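Local coordinates for ESX secretion system protein EccC (Thermomonospora curvata, PDB 4NH0) that helps to export proteins such as EsxA and EsxB as the weakly active, multi-domain FtsK-type ATPase of the type VII (ESX) secretion system, at residues G1081-A1086 with K1109-L1114; F944-D949 with I1075-M1080. One frame throughout, in Å; residues are numbered along the deposited sequence.

Contact 1: residues G1081-A1086 with K1109-L1114; sequences GGAGRA and KDEGIL
The carboxylate of Glu1111 grips the backbone of Gly1082 and Gly1084, joining two loops of the third FtsK domain, a P-loop NTPase fold: one loop leaves strand 1072-1078, the other follows strand 1102-1104. The acid spends one oxygen on each amide. Gly1082 N gives its hydrogen to Glu1111 OE2 at 2.7 Å and 149°, arriving from well above the carboxylate plane, whereas Gly1084 N reaches Glu1111 OE1 at 2.9 Å and 160°, on the anti side and nearer that plane. Ala1083 N, between them, is 3.1 Å from Glu1111 OE1 but points too poorly to bond. A bend in the glutamate chain at chi2 (-75°) turns the carboxylate across these amides, which lie at the start of a run of helical backbone angles and would probably favour the charged form of the acid. With an alanine here, both amides would probably be left without their acceptor and the glycine-rich turn would be less firmly tied to its neighbour. Glu1111 also meets Gly1084 through its backbone, since Gly1084 CA lies 3.5 Å from Glu1111 O in a CH...O contact; a beta carbon on Gly1084 would collide with that carbonyl, a good reason for glycine. Next, Gly1112 adopts a positive phi, easy for a residue without a side chain, and its amide bonds back to Lys1109 O to close the turn. The chain then brings in Leu1114, whose branched end suits the apolar surroundings made by Ala1083, Phe947 and Met1080. Its two methyls share the work: Leu1114 CD2 lies 3.6 Å from Gly1084 CA, while Leu1114 CD1 packs 4.1 Å from Ala1083 CB.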
ATOM      1  N   GLY A1081     -36.525 -31.486   7.157  1.00 94.80           N
ATOM      2  CA  GLY A1081     -36.203 -32.850   7.539  1.00 86.04           C
ATOM      3  C   GLY A1081     -36.565 -33.897   6.505  1.00 67.63           C
ATOM      4  O   GLY A1081     -37.728 -34.047   6.136  1.00 73.18           O
ATOM      5  N   GLY A1082     -35.556 -34.624   6.034  1.00 79.48           N
ATOM      6  CA  GLY A1082     -35.765 -35.698   5.082  1.00 94.58           C
ATOM      7  C   GLY A1082     -36.246 -35.221   3.727  1.00 81.25           C
ATOM      8  O   GLY A1082     -36.806 -35.995   2.951  1.00 89.27           O
ATOM      9  N   ALA A1083     -36.028 -33.942   3.440  1.00 73.46           N
ATOM     10  CA  ALA A1083     -36.446 -33.362   2.172  1.00 73.51           C
ATOM     11  C   ALA A1083     -35.662 -33.960   1.010  1.00 81.26           C
ATOM     12  O   ALA A1083     -36.217 -34.199  -0.060  1.00 78.61           O
ATOM     13  CB  ALA A1083     -36.279 -31.853   2.200  1.00 74.30           C
ATOM     14  N   GLY A1084     -34.375 -34.204   1.234  1.00 77.52           N
ATOM     15  CA  GLY A1084     -33.500 -34.741   0.207  1.00 66.15           C
ATOM     16  C   GLY A1084     -33.971 -36.066  -0.360  1.00 79.99           C
ATOM     17  O   GLY A1084     -33.845 -36.319  -1.557  1.00 68.28           O
ATOM     18  N   ARG A1085     -34.517 -36.912   0.505  1.00 84.18           N
ATOM     19  CA  ARG A1085     -35.021 -38.214   0.087  1.00 83.93           C
ATOM     20  C   ARG A1085     -36.436 -38.083  -0.464  1.00 78.23           C
ATOM     21  O   ARG A1085     -36.934 -38.978  -1.146  1.00 78.67           O
ATOM     22  CB  ARG A1085     -34.986 -39.198   1.258  1.00 90.61           C
ATOM     23  CG  ARG A1085     -35.153 -40.659   0.868  1.00 91.26           C
ATOM     24  CD  ARG A1085     -34.973 -41.560   2.079  1.00107.04           C
ATOM     25  NE  ARG A1085     -35.491 -42.906   1.856  1.00117.64           N
ATOM     26  CZ  ARG A1085     -34.732 -43.966   1.593  1.00132.46           C
ATOM     27  NH1 ARG A1085     -33.416 -43.839   1.523  1.00125.58           N
ATOM     28  NH2 ARG A1085     -35.292 -45.152   1.407  1.00136.32           N
ATOM     29  N   ALA A1086     -37.076 -36.955  -0.171  1.00 81.09           N
ATOM     30  CA  ALA A1086     -38.424 -36.687  -0.660  1.00 80.06           C
ATOM     31  C   ALA A1086     -38.395 -36.183  -2.098  1.00 74.85           C
ATOM     32  O   ALA A1086     -39.439 -36.001  -2.722  1.00 68.10           O
ATOM     33  CB  ALA A1086     -39.124 -35.682   0.239  1.00 77.98           C
ATOM     34  N   LYS A1109     -26.901 -29.166   5.393  1.00 79.56           N
ATOM     35  CA  LYS A1109     -26.260 -29.712   4.205  1.00 83.92           C
ATOM     36  C   LYS A1109     -26.403 -31.226   4.151  1.00 86.11           C
ATOM     37  O   LYS A1109     -26.071 -31.857   3.146  1.00 84.09           O
ATOM     38  CB  LYS A1109     -24.771 -29.320   4.151  1.00 84.73           C
ATOM     39  CG  LYS A1109     -24.427 -27.862   4.522  1.00104.92           C
ATOM     40  CD  LYS A1109     -24.563 -27.541   6.014  1.00109.05           C
ATOM     41  CE  LYS A1109     -23.964 -26.194   6.375  1.00104.32           C
ATOM     42  NZ  LYS A1109     -24.491 -25.725   7.690  1.00 98.75           N
ATOM     43  N   ASP A1110     -26.907 -31.799   5.241  1.00 97.27           N
ATOM     44  CA  ASP A1110     -27.128 -33.235   5.332  1.00 92.17           C
ATOM     45  C   ASP A1110     -28.134 -33.707   4.288  1.00 80.16           C
ATOM     46  O   ASP A1110     -28.108 -34.862   3.862  1.00 87.26           O
ATOM     47  CB  ASP A1110     -27.616 -33.613   6.731  1.00 97.63           C
ATOM     48  CG  ASP A1110     -26.539 -33.463   7.788  1.00117.30           C
ATOM     49  OD1 ASP A1110     -25.349 -33.376   7.421  1.00127.45           O
ATOM     50  OD2 ASP A1110     -26.886 -33.435   8.988  1.00117.08           O
ATOM     51  N   GLU A1111     -29.023 -32.808   3.884  1.00 81.84           N
ATOM     52  CA  GLU A1111     -30.067 -33.138   2.925  1.00 74.02           C
ATOM     53  C   GLU A1111     -29.568 -33.016   1.490  1.00 76.29           C
ATOM     54  O   GLU A1111     -30.273 -33.377   0.548  1.00 68.94           O
ATOM     55  CB  GLU A1111     -31.285 -32.240   3.137  1.00 69.85           C
ATOM     56  CG  GLU A1111     -31.870 -32.308   4.538  1.00 82.32           C
ATOM     57  CD  GLU A1111     -32.662 -33.576   4.781  1.00 85.13           C
ATOM     58  OE1 GLU A1111     -33.011 -34.259   3.797  1.00 81.19           O
ATOM     59  OE2 GLU A1111     -32.936 -33.890   5.959  1.00 87.77           O
ATOM     60  N   GLY A1112     -28.354 -32.502   1.328  1.00 82.56           N
ATOM     61  CA  GLY A1112     -27.757 -32.356   0.013  1.00 81.34           C
ATOM     62  C   GLY A1112     -28.466 -31.329  -0.849  1.00 76.88           C
ATOM     63  O   GLY A1112     -29.337 -30.607  -0.371  1.00 80.39           O
ATOM     64  N   ILE A1113     -28.091 -31.269  -2.123  1.00 66.32           N
ATOM     65  CA  ILE A1113     -28.701 -30.329  -3.055  1.00 64.89           C
ATOM     66  C   ILE A1113     -30.174 -30.641  -3.275  1.00 69.25           C
ATOM     67  O   ILE A1113     -30.528 -31.724  -3.738  1.00 58.93           O
ATOM     68  CB  ILE A1113     -27.982 -30.332  -4.418  1.00 58.88           C
ATOM     69  CG1 ILE A1113     -26.608 -29.673  -4.296  1.00 69.02           C
ATOM     70  CG2 ILE A1113     -28.809 -29.602  -5.461  1.00 61.80           C
ATOM     71  CD1 ILE A1113     -25.870 -29.551  -5.612  1.00 82.13           C
ATOM     72  N   LEU A1114     -31.031 -29.685  -2.933  1.00 67.74           N
ATOM     73  CA  LEU A1114     -32.460 -29.817  -3.169  1.00 59.56           C
ATOM     74  C   LEU A1114     -32.825 -29.185  -4.503  1.00 66.06           C
ATOM     75  O   LEU A1114     -33.340 -29.850  -5.399  1.00 61.83           O
ATOM     76  CB  LEU A1114     -33.256 -29.168  -2.039  1.00 51.44           C
ATOM     77  CG  LEU A1114     -33.036 -29.756  -0.646  1.00 47.74           C
ATOM     78  CD1 LEU A1114     -33.923 -29.067   0.369  1.00 54.42           C
ATOM     79  CD2 LEU A1114     -33.302 -31.245  -0.664  1.00 60.19           C
TER

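Contact 2: residues F944-D949 with I1075-M1080; sequences FLVFGD and IIARSM
Val946 N donates to Ile1076 O at 3.0 Å, one of the main-chain bonds that pair strands 944-947 and 1075-1078 in parallel, their directions only 11° apart. Ile1076 N returns a bond to Phe944 O at 3.1 Å, and Arg1078 N one to Val946 O, also at 3.1 Å. Beyond them the pairing slackens: Gly948 N makes a weak bond of 3.3 Å to Arg1078 O where the strand runs into the phosphate-binding loop, consistent with Gly948 opening a Walker A motif. The long side chain of Arg1078 leaves with CG anti to the backbone N (chi1 -170°) and stays extended to NE, which carries its methylenes alongside the Phe947 ring, with Arg1078 CD 3.9 Å from Phe947 CE1. Ring and guanidinium planes stand 43° apart, and NH1 continues to Gly1081 O, adding a weak bond to Ser1079 O. An arginine fits because its methylenes offer an apolar flank to the ring while its buried head bonds to carbonyls of the following loop. On the same face Leu945 crosses Ile1076 at a slant, Leu945 CD1 resting 3.7 Å from Ile1076 CB, and helix 1090-1097 covers the pair. The other face carries Phe944, Val946, Ile1075 and Ala1077, packed against helix 954-968. There Val946 CG1 meets Ala1077 CB at 3.8 Å, the small alanine probably leaving room for Leu958 of the helix, which it touches, and Ile1075 CG2 approaches the edge of the Phe944 ring, 4.2 Å from its CD2. Backbone bonding flanked by apolar faces thus makes this a central sheet pair of the nucleotide-binding core, from which the probable Walker A loop leaves, with charge admitted on the strands only where Arg1078 finds carbonyl partners.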
ATOM      1  N   PHE A 944     -44.843 -23.974  -8.090  1.00 44.41           N
ATOM      2  CA  PHE A 944     -43.833 -23.390  -7.213  1.00 52.95           C
ATOM      3  C   PHE A 944     -43.615 -24.273  -5.987  1.00 56.36           C
ATOM      4  O   PHE A 944     -44.558 -24.861  -5.463  1.00 54.06           O
ATOM      5  CB  PHE A 944     -44.233 -21.978  -6.783  1.00 52.16           C
ATOM      6  CG  PHE A 944     -43.264 -21.338  -5.831  1.00 53.75           C
ATOM      7  CD1 PHE A 944     -42.066 -20.819  -6.288  1.00 58.94           C
ATOM      8  CD2 PHE A 944     -43.549 -21.257  -4.479  1.00 37.60           C
ATOM      9  CE1 PHE A 944     -41.172 -20.233  -5.417  1.00 52.89           C
ATOM     10  CE2 PHE A 944     -42.659 -20.672  -3.605  1.00 45.61           C
ATOM     11  CZ  PHE A 944     -41.469 -20.159  -4.073  1.00 56.09           C
ATOM     12  N   LEU A 945     -42.369 -24.351  -5.531  1.00 55.30           N
ATOM     13  CA  LEU A 945     -42.005 -25.234  -4.427  1.00 48.59           C
ATOM     14  C   LEU A 945     -40.987 -24.579  -3.498  1.00 54.16           C
ATOM     15  O   LEU A 945     -40.041 -23.946  -3.956  1.00 61.42           O
ATOM     16  CB  LEU A 945     -41.450 -26.549  -4.979  1.00 59.58           C
ATOM     17  CG  LEU A 945     -40.992 -27.621  -3.991  1.00 54.61           C
ATOM     18  CD1 LEU A 945     -42.128 -28.025  -3.070  1.00 65.40           C
ATOM     19  CD2 LEU A 945     -40.456 -28.827  -4.742  1.00 47.99           C
ATOM     20  N   VAL A 946     -41.177 -24.734  -2.191  1.00 41.23           N
ATOM     21  CA  VAL A 946     -40.279 -24.109  -1.224  1.00 49.32           C
ATOM     22  C   VAL A 946     -39.934 -25.028  -0.048  1.00 60.61           C
ATOM     23  O   VAL A 946     -40.815 -25.600   0.590  1.00 62.86           O
ATOM     24  CB  VAL A 946     -40.882 -22.788  -0.684  1.00 44.48           C
ATOM     25  CG1 VAL A 946     -42.326 -22.984  -0.257  1.00 55.68           C
ATOM     26  CG2 VAL A 946     -40.048 -22.238   0.462  1.00 45.86           C
ATOM     27  N   PHE A 947     -38.637 -25.168   0.219  1.00 65.84           N
ATOM     28  CA  PHE A 947     -38.153 -25.938   1.361  1.00 48.47           C
ATOM     29  C   PHE A 947     -37.618 -25.009   2.447  1.00 62.03           C
ATOM     30  O   PHE A 947     -37.156 -23.907   2.154  1.00 77.45           O
ATOM     31  CB  PHE A 947     -37.055 -26.916   0.937  1.00 52.58           C
ATOM     32  CG  PHE A 947     -37.503 -27.948  -0.056  1.00 62.44           C
ATOM     33  CD1 PHE A 947     -38.046 -29.148   0.370  1.00 69.78           C
ATOM     34  CD2 PHE A 947     -37.367 -27.727  -1.415  1.00 60.70           C
ATOM     35  CE1 PHE A 947     -38.455 -30.101  -0.541  1.00 53.61           C
ATOM     36  CE2 PHE A 947     -37.772 -28.677  -2.329  1.00 65.54           C
ATOM     37  CZ  PHE A 947     -38.316 -29.865  -1.891  1.00 54.66           C
ATOM     38  N   GLY A 948     -37.671 -25.459   3.696  1.00 60.67           N
ATOM     39  CA  GLY A 948     -37.160 -24.675   4.807  1.00 74.37           C
ATOM     40  C   GLY A 948     -37.416 -25.320   6.155  1.00 70.61           C
ATOM     41  O   GLY A 948     -38.431 -25.985   6.348  1.00 78.90           O
ATOM     42  N   ASP A 949     -36.497 -25.115   7.094  1.00 70.82           N
ATOM     43  CA  ASP A 949     -36.615 -25.710   8.421  1.00 83.99           C
ATOM     44  C   ASP A 949     -37.734 -25.069   9.235  1.00 84.77           C
ATOM     45  O   ASP A 949     -38.462 -24.212   8.738  1.00 87.16           O
ATOM     46  CB  ASP A 949     -35.285 -25.610   9.177  1.00 85.91           C
ATOM     47  CG  ASP A 949     -34.721 -24.199   9.198  1.00 98.65           C
ATOM     48  OD1 ASP A 949     -35.486 -23.242   9.436  1.00 94.19           O
ATOM     49  OD2 ASP A 949     -33.501 -24.049   8.980  1.00113.26           O
ATOM     50  N   ILE A1075     -48.755 -25.100  -5.392  1.00 47.96           N
ATOM     51  CA  ILE A1075     -47.926 -24.270  -4.531  1.00 47.18           C
ATOM     52  C   ILE A1075     -47.677 -25.008  -3.223  1.00 54.13           C
ATOM     53  O   ILE A1075     -48.568 -25.118  -2.381  1.00 68.65           O
ATOM     54  CB  ILE A1075     -48.582 -22.907  -4.253  1.00 53.99           C
ATOM     55  CG1 ILE A1075     -49.036 -22.262  -5.563  1.00 35.75           C
ATOM     56  CG2 ILE A1075     -47.620 -21.995  -3.514  1.00 49.51           C
ATOM     57  CD1 ILE A1075     -49.704 -20.926  -5.387  1.00 33.14           C
ATOM     58  N   ILE A1076     -46.459 -25.514  -3.059  1.00 51.19           N
ATOM     59  CA  ILE A1076     -46.159 -26.452  -1.985  1.00 54.15           C
ATOM     60  C   ILE A1076     -45.037 -25.975  -1.067  1.00 64.21           C
ATOM     61  O   ILE A1076     -44.017 -25.469  -1.529  1.00 59.38           O
ATOM     62  CB  ILE A1076     -45.776 -27.832  -2.567  1.00 47.54           C
ATOM     63  CG1 ILE A1076     -46.906 -28.380  -3.437  1.00 58.06           C
ATOM     64  CG2 ILE A1076     -45.445 -28.816  -1.466  1.00 57.64           C
ATOM     65  CD1 ILE A1076     -46.577 -29.695  -4.097  1.00 53.12           C
ATOM     66  N   ALA A1077     -45.242 -26.136   0.237  1.00 65.57           N
ATOM     67  CA  ALA A1077     -44.199 -25.882   1.223  1.00 53.03           C
ATOM     68  C   ALA A1077     -43.909 -27.148   2.020  1.00 68.01           C
ATOM     69  O   ALA A1077     -44.829 -27.825   2.476  1.00 82.25           O
ATOM     70  CB  ALA A1077     -44.602 -24.758   2.151  1.00 58.38           C
ATOM     71  N   ARG A1078     -42.630 -27.464   2.190  1.00 70.79           N
ATOM     72  CA  ARG A1078     -42.242 -28.657   2.929  1.00 70.34           C
ATOM     73  C   ARG A1078     -41.126 -28.357   3.921  1.00 71.70           C
ATOM     74  O   ARG A1078     -40.265 -27.517   3.662  1.00 69.42           O
ATOM     75  CB  ARG A1078     -41.802 -29.764   1.970  1.00 70.14           C
ATOM     76  CG  ARG A1078     -41.616 -31.115   2.640  1.00 74.27           C
ATOM     77  CD  ARG A1078     -40.975 -32.130   1.714  1.00 67.55           C
ATOM     78  NE  ARG A1078     -40.810 -33.419   2.378  1.00 76.53           N
ATOM     79  CZ  ARG A1078     -39.960 -33.638   3.375  1.00 75.02           C
ATOM     80  NH1 ARG A1078     -39.196 -32.654   3.826  1.00 80.68           N
ATOM     81  NH2 ARG A1078     -39.873 -34.840   3.924  1.00 77.00           N
ATOM     82  N   SER A1079     -41.144 -29.048   5.057  1.00 73.74           N
ATOM     83  CA  SER A1079     -40.100 -28.898   6.061  1.00 73.30           C
ATOM     84  C   SER A1079     -38.757 -29.376   5.527  1.00 76.45           C
ATOM     85  O   SER A1079     -38.677 -29.961   4.448  1.00 67.66           O
ATOM     86  CB  SER A1079     -40.458 -29.664   7.335  1.00 85.70           C
ATOM     87  OG  SER A1079     -39.447 -29.517   8.316  1.00 95.75           O
ATOM     88  N   MET A1080     -37.703 -29.132   6.296  1.00 76.81           N
ATOM     89  CA  MET A1080     -36.352 -29.447   5.855  1.00 72.41           C
ATOM     90  C   MET A1080     -35.994 -30.911   6.083  1.00 87.94           C
ATOM     91  O   MET A1080     -35.255 -31.507   5.300  1.00 87.48           O
ATOM     92  CB  MET A1080     -35.346 -28.549   6.571  1.00 85.72           C
ATOM     93  CG  MET A1080     -33.970 -28.586   5.960  1.00 97.86           C
ATOM     94  SD  MET A1080     -34.033 -28.178   4.211  1.00 74.12           S
ATOM     95  CE  MET A1080     -32.446 -28.803   3.687  1.00 87.04           C
TER

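The contacts follow one another along the chain: segment 1075-1080 of contact 2 runs straight into segment 1081-1086 of contact 1, and their centres lie 12 Å apart. Arg1078 of contact 2 packs on contact 1, its NE 3.5 Å from Ala1086 CB and its NH1 3.3 Å from Ala1083 CA. Met1080 is shared too, its CE lying 3.6 Å from Leu1114 CD1. Contact 2 is the closer to the third nucleotide site: the side chain of Ser1079 is about 7 Å from the bound ATP and that of Ala1077 about 7 Å from the magnesium ion. Contact 1 sits farther out, Gly1081 about 11 Å from ATP, where it ties together loops that extend from the sheet.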